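Local coordinates for receptor-like protein kinase ANXUR1 (Arabidopsis thaliana, PDB 6FIG) that probably acts at the plant cell surface as a receptor-like protein kinase in reproduction, with an ectodomain built from malectin-like modules, at residues 25-36 against 56-67; 88-96 against 106-114. All blocks are in the same frame, centred on the assembly; numbering follows the deposited sequence.

Interaction 1: 25-36 against 56-67; sequences DTKFLKTGNSIH and RIFTAPATYEIP
Leu29 splits its two methyls between two flat groups. CD1 sits over the centre of the Tyr64 ring, a CH-pi contact 3.9 Å from the centroid and 10° off the normal, while CD2 covers one face of the Arg56 guanidinium, offset toward its rim. The contact is built on two antiparallel ladders of the malectin-like beta fold: strand 29-31 pairs with 62-67 at the rim of a five-stranded sheet, and 35-36 pairs with 56-58 in another ladder. The edges of the Tyr64 ring and the guanidinium meet the carboxylate of Asp25. Arg56 grips it side-on, NE to OD2 (2.8 Å) and NH2 to OD1 (3.0 Å), both acceptors lying close to the guanidinium plane although the carboxylate is turned 28° from it. OD2 also accepts from Tyr64 OH (2.7 Å) through its anti lone pair, so this oxygen holds two donors. At the ring edge of Phe28 lie Glu65 O and Pro67 CD.

The ladder of 29-31 with 62-67 contains a classic beta bulge: Lys30 N (2.8 Å) and Thr31 N both donate to Thr63 O, and Thr63 N returns a bond to Thr31 O. Lys30, bent along its chain, folds over Glu65, and its NZ forms a salt bridge to Glu65 OE1 (3.2 Å), coming from above the carboxylate plane. Water 1 bridges the neighbouring hydroxyls of Thr31 and Thr63. Asp25 and Tyr64 also touch Cys8, a residue of a calcium site. The other guanidinium nitrogen, Arg56 NH1, donates to Ser34 OG at 2.8 Å, with the hydroxyl 22° out of the guanidinium plane.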
loop_
_atom_site.group_PDB
_atom_site.type_symbol
_atom_site.label_atom_id
_atom_site.label_comp_id
_atom_site.label_asym_id
_atom_site.label_seq_id
_atom_site.Cartn_x
_atom_site.Cartn_y
_atom_site.Cartn_z
ATOM N N ASP A 25 -7.658 15.401 9.940
ATOM C CA ASP A 25 -8.196 14.590 11.033
ATOM C C ASP A 25 -9.653 14.879 11.360
ATOM O O ASP A 25 -10.265 14.154 12.142
ATOM C CB ASP A 25 -7.337 14.750 12.290
ATOM C CG ASP A 25 -7.393 16.151 12.885
ATOM O OD1 ASP A 25 -7.613 17.129 12.137
ATOM O OD2 ASP A 25 -7.188 16.289 14.104
ATOM N N THR A 26 -10.204 15.924 10.738
ATOM C CA THR A 26 -11.475 16.533 11.123
ATOM C C THR A 26 -12.656 15.571 11.312
ATOM O O THR A 26 -13.271 15.560 12.381
ATOM C CB THR A 26 -11.817 17.656 10.120
ATOM O OG1 THR A 26 -10.782 18.651 10.202
ATOM C CG2 THR A 26 -13.155 18.302 10.427
ATOM N N LYS A 27 -12.902 14.728 10.313
ATOM C CA LYS A 27 -14.008 13.770 10.326
ATOM C C LYS A 27 -13.980 12.788 11.500
ATOM O O LYS A 27 -15.017 12.232 11.860
ATOM C CB LYS A 27 -14.019 12.947 9.026
ATOM C CG LYS A 27 -14.426 13.719 7.781
ATOM C CD LYS A 27 -14.566 12.801 6.571
ATOM C CE LYS A 27 -13.316 11.979 6.294
ATOM N NZ LYS A 27 -13.400 11.331 4.952
ATOM N N PHE A 28 -12.797 12.549 12.073
ATOM C CA PHE A 28 -12.660 11.559 13.119
ATOM C C PHE A 28 -12.692 12.122 14.524
ATOM O O PHE A 28 -12.728 11.353 15.461
ATOM C CB PHE A 28 -11.380 10.764 12.878
ATOM C CG PHE A 28 -11.358 10.119 11.540
ATOM C CD1 PHE A 28 -12.096 8.969 11.307
ATOM C CD2 PHE A 28 -10.686 10.711 10.477
ATOM C CE1 PHE A 28 -12.120 8.389 10.049
ATOM C CE2 PHE A 28 -10.705 10.133 9.215
ATOM C CZ PHE A 28 -11.439 8.982 8.998
ATOM N N LEU A 29 -12.699 13.452 14.671
ATOM C CA LEU A 29 -12.759 14.053 15.987
ATOM C C LEU A 29 -14.215 13.980 16.452
ATOM O O LEU A 29 -15.108 14.459 15.744
ATOM C CB LEU A 29 -12.228 15.489 15.909
ATOM C CG LEU A 29 -11.941 16.226 17.213
ATOM C CD1 LEU A 29 -10.920 15.512 18.084
ATOM C CD2 LEU A 29 -11.486 17.653 16.887
ATOM N N LYS A 30 -14.462 13.352 17.606
ATOM C CA LYS A 30 -15.829 13.001 18.072
ATOM C C LYS A 30 -16.362 13.880 19.222
ATOM O O LYS A 30 -17.533 14.299 19.196
ATOM C CB LYS A 30 -15.877 11.515 18.468
ATOM C CG LYS A 30 -17.264 10.966 18.803
ATOM C CD LYS A 30 -18.103 10.689 17.553
ATOM C CE LYS A 30 -19.573 10.438 17.880
ATOM N NZ LYS A 30 -19.733 9.242 18.753
ATOM N N THR A 31 -15.543 14.128 20.238
ATOM C CA THR A 31 -15.952 14.899 21.428
ATOM C C THR A 31 -14.892 15.933 21.736
ATOM O O THR A 31 -13.709 15.690 21.493
ATOM C CB THR A 31 -16.122 14.019 22.697
ATOM O OG1 THR A 31 -14.857 13.473 23.098
ATOM C CG2 THR A 31 -17.104 12.891 22.470
ATOM N N GLY A 32 -15.315 17.050 22.322
ATOM C CA GLY A 32 -14.427 18.121 22.729
ATOM C C GLY A 32 -14.360 19.251 21.725
ATOM O O GLY A 32 -14.990 19.206 20.661
ATOM N N ASN A 33 -13.617 20.286 22.094
ATOM C CA ASN A 33 -13.375 21.448 21.251
ATOM C C ASN A 33 -11.885 21.525 21.048
ATOM O O ASN A 33 -11.126 20.998 21.843
ATOM C CB ASN A 33 -13.882 22.719 21.917
ATOM C CG ASN A 33 -15.389 22.740 22.037
ATOM O OD1 ASN A 33 -15.943 22.270 23.037
ATOM N ND2 ASN A 33 -16.060 23.247 21.010
ATOM N N SER A 34 -11.470 22.161 19.969
ATOM C CA SER A 34 -10.061 22.231 19.616
ATOM C C SER A 34 -9.927 23.218 18.500
ATOM O O SER A 34 -10.926 23.567 17.861
ATOM C CB SER A 34 -9.545 20.863 19.128
ATOM O OG SER A 34 -10.336 20.400 18.044
ATOM N N ILE A 35 -8.708 23.684 18.269
ATOM C CA ILE A 35 -8.413 24.499 17.098
ATOM C C ILE A 35 -7.181 23.975 16.380
ATOM O O ILE A 35 -6.345 23.265 16.977
ATOM C CB ILE A 35 -8.190 25.987 17.436
ATOM C CG1 ILE A 35 -7.043 26.155 18.449
ATOM C CG2 ILE A 35 -9.507 26.612 17.893
ATOM C CD1 ILE A 35 -6.675 27.604 18.690
ATOM N N HIS A 36 -7.101 24.318 15.094
ATOM C CA HIS A 36 -5.915 24.087 14.258
ATOM C C HIS A 36 -4.834 25.061 14.683
ATOM O O HIS A 36 -5.142 26.205 15.065
ATOM C CB HIS A 36 -6.218 24.381 12.780
ATOM C CG HIS A 36 -7.197 23.442 12.147
ATOM N ND1 HIS A 36 -7.415 23.414 10.785
ATOM C CD2 HIS A 36 -8.017 22.506 12.678
ATOM C CE1 HIS A 36 -8.331 22.505 10.506
ATOM N NE2 HIS A 36 -8.713 21.940 11.636
ATOM N N ARG A 56 -3.312 19.944 16.145
ATOM C CA ARG A 56 -4.548 20.260 16.816
ATOM C C ARG A 56 -4.188 20.442 18.291
ATOM O O ARG A 56 -3.417 19.657 18.835
ATOM C CB ARG A 56 -5.547 19.126 16.634
ATOM C CG ARG A 56 -6.917 19.469 17.174
ATOM C CD ARG A 56 -7.977 18.489 16.740
ATOM N NE ARG A 56 -8.233 18.564 15.303
ATOM C CZ ARG A 56 -8.954 19.493 14.683
ATOM N NH1 ARG A 56 -9.523 20.504 15.341
ATOM N NH2 ARG A 56 -9.098 19.402 13.362
ATOM N N ILE A 57 -4.778 21.445 18.930
ATOM C CA ILE A 57 -4.481 21.796 20.316
ATOM C C ILE A 57 -5.754 21.572 21.147
ATOM O O ILE A 57 -6.825 22.046 20.766
ATOM C CB ILE A 57 -4.068 23.277 20.445
ATOM C CG1 ILE A 57 -2.984 23.664 19.414
ATOM C CG2 ILE A 57 -3.568 23.574 21.859
ATOM C CD1 ILE A 57 -1.683 22.914 19.535
ATOM N N PHE A 58 -5.618 20.841 22.259
ATOM C CA PHE A 58 -6.716 20.528 23.169
ATOM C C PHE A 58 -6.457 21.172 24.522
ATOM O O PHE A 58 -5.449 20.885 25.159
ATOM C CB PHE A 58 -6.855 19.006 23.372
ATOM C CG PHE A 58 -6.980 18.221 22.103
ATOM C CD1 PHE A 58 -8.086 18.388 21.295
ATOM C CD2 PHE A 58 -6.000 17.299 21.736
ATOM C CE1 PHE A 58 -8.233 17.650 20.130
ATOM C CE2 PHE A 58 -6.138 16.561 20.562
ATOM C CZ PHE A 58 -7.253 16.748 19.764
ATOM N N THR A 59 -7.374 22.024 24.977
ATOM C CA THR A 59 -7.265 22.610 26.329
ATOM C C THR A 59 -8.211 21.966 27.339
ATOM O O THR A 59 -8.280 22.393 28.484
ATOM C CB THR A 59 -7.459 24.124 26.295
ATOM O OG1 THR A 59 -8.759 24.414 25.784
ATOM C CG2 THR A 59 -6.411 24.756 25.404
ATOM N N ALA A 60 -8.919 20.942 26.886
ATOM C CA ALA A 60 -9.744 20.085 27.732
ATOM C C ALA A 60 -9.808 18.734 27.007
ATOM O O ALA A 60 -9.336 18.622 25.870
ATOM C CB ALA A 60 -11.130 20.706 27.936
ATOM N N PRO A 61 -10.371 17.699 27.652
ATOM C CA PRO A 61 -10.331 16.397 27.000
ATOM C C PRO A 61 -11.011 16.366 25.632
ATOM O O PRO A 61 -11.948 17.139 25.365
ATOM C CB PRO A 61 -11.050 15.472 27.997
ATOM C CG PRO A 61 -10.870 16.125 29.306
ATOM C CD PRO A 61 -10.941 17.610 29.011
ATOM N N ALA A 62 -10.515 15.500 24.767
ATOM C CA ALA A 62 -11.069 15.340 23.433
ATOM C C ALA A 62 -10.820 13.921 22.983
ATOM O O ALA A 62 -9.814 13.305 23.378
ATOM C CB ALA A 62 -10.411 16.333 22.482
ATOM N N THR A 63 -11.721 13.386 22.167
ATOM C CA THR A 63 -11.613 11.995 21.706
ATOM C C THR A 63 -11.789 11.929 20.195
ATOM O O THR A 63 -12.687 12.594 19.631
ATOM C CB THR A 63 -12.669 11.095 22.385
ATOM O OG1 THR A 63 -12.494 11.139 23.810
ATOM C CG2 THR A 63 -12.577 9.634 21.889
ATOM N N TYR A 64 -10.940 11.126 19.555
ATOM C CA TYR A 64 -11.141 10.644 18.195
ATOM C C TYR A 64 -11.805 9.269 18.244
ATOM O O TYR A 64 -11.511 8.471 19.139
ATOM C CB TYR A 64 -9.827 10.458 17.455
ATOM C CG TYR A 64 -9.051 11.725 17.203
ATOM C CD1 TYR A 64 -9.167 12.405 16.002
ATOM C CD2 TYR A 64 -8.196 12.220 18.151
ATOM C CE1 TYR A 64 -8.435 13.545 15.750
ATOM C CE2 TYR A 64 -7.467 13.376 17.930
ATOM C CZ TYR A 64 -7.594 14.031 16.719
ATOM O OH TYR A 64 -6.876 15.162 16.490
ATOM N N GLU A 65 -12.643 8.985 17.256
ATOM C CA GLU A 65 -13.199 7.655 17.048
ATOM C C GLU A 65 -12.855 7.203 15.634
ATOM O O GLU A 65 -13.244 7.844 14.649
ATOM C CB GLU A 65 -14.706 7.639 17.299
ATOM C CG GLU A 65 -15.029 7.644 18.786
ATOM C CD GLU A 65 -16.509 7.481 19.117
ATOM O OE1 GLU A 65 -17.330 7.216 18.216
ATOM O OE2 GLU A 65 -16.841 7.619 20.308
ATOM N N ILE A 66 -12.111 6.101 15.538
ATOM C CA ILE A 66 -11.624 5.618 14.259
ATOM C C ILE A 66 -12.202 4.225 14.007
ATOM O O ILE A 66 -12.010 3.334 14.833
ATOM C CB ILE A 66 -10.086 5.631 14.263
ATOM C CG1 ILE A 66 -9.633 7.109 14.205
ATOM C CG2 ILE A 66 -9.505 4.847 13.086
ATOM C CD1 ILE A 66 -8.187 7.316 14.487
ATOM N N PRO A 67 -12.884 4.024 12.864
ATOM C CA PRO A 67 -13.406 2.684 12.599
ATOM C C PRO A 67 -12.294 1.657 12.384
ATOM O O PRO A 67 -11.328 1.940 11.682
ATOM C CB PRO A 67 -14.236 2.866 11.314
ATOM C CG PRO A 67 -14.459 4.319 11.175
ATOM C CD PRO A 67 -13.276 4.980 11.808
HETATM O O HOH W 1 -13.339 13.321 25.672
HETATM O O HOH W 2 -12.173 19.761 24.734
HETATM O O HOH W 3 -10.039 22.102 23.914
HETATM O O HOH W 4 -11.117 22.713 14.570
#

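Interaction 2: 88-96 against 106-114; sequences LNISNSYFT and SNFSAAITC. With NAG (2-acetamido-2-deoxy-beta-D-glucopyranose), chain C.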
loop_
_atom_site.group_PDB
_atom_site.type_symbol
_atom_site.label_atom_id
_atom_site.label_comp_id
_atom_site.label_asym_id
_atom_site.label_seq_id
_atom_site.Cartn_x
_atom_site.Cartn_y
_atom_site.Cartn_z
ATOM N N LEU A 88 0.942 29.551 23.014
ATOM C CA LEU A 88 1.066 28.762 24.238
ATOM C C LEU A 88 2.524 28.366 24.462
ATOM O O LEU A 88 3.272 28.228 23.513
ATOM C CB LEU A 88 0.184 27.512 24.185
ATOM C CG LEU A 88 -1.328 27.726 24.106
ATOM C CD1 LEU A 88 -2.034 26.403 23.871
ATOM C CD2 LEU A 88 -1.842 28.400 25.376
ATOM N N ASN A 89 2.896 28.197 25.726
ATOM C CA ASN A 89 4.240 27.777 26.128
ATOM C C ASN A 89 4.239 26.250 26.104
ATOM O O ASN A 89 3.607 25.630 26.952
ATOM C CB ASN A 89 4.566 28.327 27.538
ATOM C CG ASN A 89 5.986 28.003 28.013
ATOM O OD1 ASN A 89 6.638 27.097 27.515
ATOM N ND2 ASN A 89 6.465 28.766 29.000
ATOM N N ILE A 90 4.961 25.655 25.154
ATOM C CA ILE A 90 5.033 24.187 25.018
ATOM C C ILE A 90 5.539 23.471 26.282
ATOM O O ILE A 90 5.199 22.319 26.507
ATOM C CB ILE A 90 5.874 23.779 23.774
ATOM C CG1 ILE A 90 5.535 22.358 23.295
ATOM C CG2 ILE A 90 7.370 23.948 24.029
ATOM C CD1 ILE A 90 4.120 22.189 22.792
ATOM N N SER A 91 6.332 24.149 27.113
ATOM C CA SER A 91 6.751 23.590 28.410
ATOM C C SER A 91 5.603 23.336 29.397
ATOM O O SER A 91 5.790 22.603 30.365
ATOM C CB SER A 91 7.800 24.483 29.082
ATOM O OG SER A 91 8.976 24.536 28.299
ATOM N N ASN A 92 4.432 23.922 29.150
ATOM C CA ASN A 92 3.240 23.680 29.968
ATOM C C ASN A 92 2.461 22.462 29.520
ATOM O O ASN A 92 1.547 22.053 30.227
ATOM C CB ASN A 92 2.281 24.891 29.951
ATOM C CG ASN A 92 2.855 26.115 30.623
ATOM O OD1 ASN A 92 3.769 26.031 31.442
ATOM N ND2 ASN A 92 2.320 27.270 30.270
ATOM N N SER A 93 2.811 21.886 28.367
ATOM C CA SER A 93 2.083 20.735 27.851
ATOM C C SER A 93 2.456 19.451 28.590
ATOM O O SER A 93 3.587 18.980 28.524
ATOM C CB SER A 93 2.273 20.562 26.345
ATOM O OG SER A 93 1.611 19.376 25.897
ATOM N N TYR A 94 1.480 18.903 29.296
ATOM C CA TYR A 94 1.562 17.615 29.954
ATOM C C TYR A 94 0.202 16.981 29.711
ATOM O O TYR A 94 -0.816 17.616 29.981
ATOM C CB TYR A 94 1.799 17.762 31.450
ATOM C CG TYR A 94 3.185 18.232 31.821
ATOM C CD1 TYR A 94 4.212 17.316 32.054
ATOM C CD2 TYR A 94 3.470 19.596 31.935
ATOM C CE1 TYR A 94 5.485 17.743 32.397
ATOM C CE2 TYR A 94 4.746 20.032 32.277
ATOM C CZ TYR A 94 5.748 19.095 32.489
ATOM O OH TYR A 94 7.002 19.531 32.835
ATOM N N PHE A 95 0.173 15.759 29.203
ATOM C CA PHE A 95 -1.112 15.097 28.956
ATOM C C PHE A 95 -1.060 13.583 28.914
ATOM O O PHE A 95 0.019 12.958 28.905
ATOM C CB PHE A 95 -1.763 15.668 27.698
ATOM C CG PHE A 95 -0.966 15.478 26.449
ATOM C CD1 PHE A 95 0.011 16.392 26.089
ATOM C CD2 PHE A 95 -1.260 14.435 25.582
ATOM C CE1 PHE A 95 0.715 16.241 24.899
ATOM C CE2 PHE A 95 -0.563 14.269 24.391
ATOM C CZ PHE A 95 0.423 15.187 24.053
ATOM N N THR A 96 -2.254 13.000 28.924
ATOM C CA THR A 96 -2.455 11.578 28.862
ATOM C C THR A 96 -3.068 11.252 27.519
ATOM O O THR A 96 -3.846 12.032 26.968
ATOM C CB THR A 96 -3.375 11.119 30.022
ATOM O OG1 THR A 96 -2.715 11.359 31.271
ATOM C CG2 THR A 96 -3.787 9.642 29.946
ATOM N N SER A 106 1.182 9.295 29.765
ATOM C CA SER A 106 0.641 9.829 31.016
ATOM C C SER A 106 1.628 10.854 31.538
ATOM O O SER A 106 2.832 10.562 31.600
ATOM C CB SER A 106 0.421 8.726 32.056
ATOM O OG SER A 106 -0.095 9.240 33.283
ATOM N N ASN A 107 1.149 12.052 31.856
ATOM C CA ASN A 107 2.028 13.168 32.230
ATOM C C ASN A 107 3.142 13.422 31.202
ATOM O O ASN A 107 4.273 13.788 31.546
ATOM C CB ASN A 107 2.645 12.895 33.602
ATOM C CG ASN A 107 3.307 14.123 34.191
ATOM O OD1 ASN A 107 2.715 15.199 34.248
ATOM N ND2 ASN A 107 4.547 13.964 34.620
ATOM N N PHE A 108 2.794 13.251 29.940
ATOM C CA PHE A 108 3.749 13.256 28.838
ATOM C C PHE A 108 4.141 14.662 28.428
ATOM O O PHE A 108 3.280 15.475 28.064
ATOM C CB PHE A 108 3.138 12.518 27.659
ATOM C CG PHE A 108 3.884 12.684 26.367
ATOM C CD1 PHE A 108 5.195 12.229 26.247
ATOM C CD2 PHE A 108 3.259 13.264 25.258
ATOM C CE1 PHE A 108 5.878 12.359 25.057
ATOM C CE2 PHE A 108 3.948 13.414 24.060
ATOM C CZ PHE A 108 5.264 12.941 23.959
ATOM N N SER A 109 5.448 14.932 28.474
ATOM C CA SER A 109 6.029 16.184 28.011
ATOM C C SER A 109 6.810 15.897 26.742
ATOM O O SER A 109 7.922 15.349 26.790
ATOM C CB SER A 109 6.969 16.791 29.051
ATOM O OG SER A 109 7.599 17.967 28.539
ATOM N N ALA A 110 6.242 16.278 25.609
ATOM C CA ALA A 110 6.942 16.185 24.336
ATOM C C ALA A 110 8.217 17.042 24.326
ATOM O O ALA A 110 9.260 16.622 23.794
ATOM C CB ALA A 110 6.029 16.609 23.205
ATOM N N ALA A 111 8.128 18.223 24.932
ATOM C CA ALA A 111 9.251 19.167 24.985
ATOM C C ALA A 111 10.449 18.535 25.690
ATOM O O ALA A 111 11.546 18.476 25.126
ATOM C CB ALA A 111 8.830 20.453 25.678
ATOM N N ILE A 112 10.223 18.024 26.898
ATOM C CA ILE A 112 11.292 17.382 27.684
ATOM C C ILE A 112 11.843 16.126 27.002
ATOM O O ILE A 112 13.068 15.894 26.991
ATOM C CB ILE A 112 10.809 17.064 29.129
ATOM C CG1 ILE A 112 10.582 18.366 29.898
ATOM C CG2 ILE A 112 11.807 16.189 29.879
ATOM C CD1 ILE A 112 9.814 18.199 31.193
ATOM N N THR A 113 10.956 15.315 26.440
ATOM C CA THR A 113 11.379 14.097 25.747
ATOM C C THR A 113 12.275 14.444 24.555
ATOM O O THR A 113 13.336 13.832 24.383
ATOM C CB THR A 113 10.174 13.244 25.329
ATOM O OG1 THR A 113 9.360 13.010 26.484
ATOM C CG2 THR A 113 10.630 11.904 24.730
ATOM N N CYS A 114 11.868 15.440 23.771
ATOM C CA CYS A 114 12.646 15.916 22.618
ATOM C C CYS A 114 14.014 16.462 23.016
ATOM O O CYS A 114 15.017 16.147 22.370
ATOM C CB CYS A 114 11.860 16.956 21.821
ATOM S SG CYS A 114 10.629 16.167 20.758
HETATM C C1 NAG C . 5.339 15.022 35.212
HETATM C C2 NAG C . 5.562 14.738 36.690
HETATM C C3 NAG C . 6.567 15.716 37.293
HETATM C C4 NAG C . 7.830 15.807 36.443
HETATM C C5 NAG C . 7.464 16.135 35.001
HETATM C C6 NAG C . 8.671 16.195 34.066
HETATM C C7 NAG C . 3.545 13.805 37.748
HETATM C C8 NAG C . 2.249 14.155 38.415
HETATM N N2 NAG C . 4.283 14.849 37.371
HETATM O O3 NAG C . 6.896 15.320 38.627
HETATM O O4 NAG C . 8.651 16.853 36.995
HETATM O O5 NAG C . 6.576 15.130 34.511
HETATM O O6 NAG C . 9.297 14.913 33.987
HETATM O O7 NAG C . 3.881 12.651 37.592
HETATM O O HOH W 5 5.595 19.374 26.024
HETATM O O HOH W 6 6.104 20.173 28.701
HETATM O O HOH W 7 3.599 17.268 25.912
HETATM O O HOH W 8 -2.623 9.773 33.344
#
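Phe95 and Phe108 make the aromatic contact: the edge of Phe108 meets the face of Phe95, in an offset edge-to-face pair with centroids 5.5 Å apart and planes at 82°. CD2 of Phe108 comes within 3.6 Å of Phe95 CZ. Phe95 CG is placed between its backbone N and carbonyl carbon (chi1 61°), which carries the ring to the same side as Phe108.

Backbone bonding is uneven. Phe108 N donates to Phe95 O at 3.0 Å, nearly straight, whereas the return bond from Phe95 N to Phe108 O is weak. Asn107 and Phe108 both face Phe95, which fits a G1 beta bulge, and Asn107 has the positive phi expected there.

The bulge residue Asn107 also carries the glycan. Its ND2 is covalently bound to C1 of the N-acetylglucosamine, and Asn107, Phe108 and Ser109 make this an N-glycosylation site of the Asn-X-Ser kind. The Asn107 amide and the Tyr94 ring run side by side with planes 14° apart, and Tyr94 CE1 lies 3.5 Å from the sugar O5. Ile112 CD1 touches both the Tyr94 hydroxyl (3.5 Å) and the sugar C6, while Tyr146 packs against the Tyr94 ring and hydrogen-bonds the sugar.

A capping bond starts helix 110-117: Ser109 OG is the N-cap acceptor for Ile112 N at 3.1 Å. Across the segments, water 7 links the helix start to the facing loop, accepting from Ala110 N and donating to Ser93 OG, which also bonds Phe150 O.

The contact thus spans the hairpin of strands 95-99 and 102-108 and the start of helix 110-117. Phe108 packs on strand 122-128, Ile90 and Ala110 on strand 151-161, and Asn382 bonds the backbone of Asn107 and Ser109.

How the interactions relate
From the N terminus, interaction 1 comes first: 25-36 is met by 56-67 after 19 intervening residues, closing that loop before interaction 2 opens. Interaction 2 then joins 88-96 to 106-114 across only nine residues, mostly the strands of a hairpin. The two closures are therefore in series, neither nested nor crossed. Both reach the same five-stranded antiparallel sheet, and they hold its opposite margins: 29-31 is one outermost strand and 102-108 the other, with 62-67, 135-142 and 95-99 between. Their centres lie 18 Å apart, yet they touch directly where Ile57 CG2 packs 3.8 Å from Leu88 CD1.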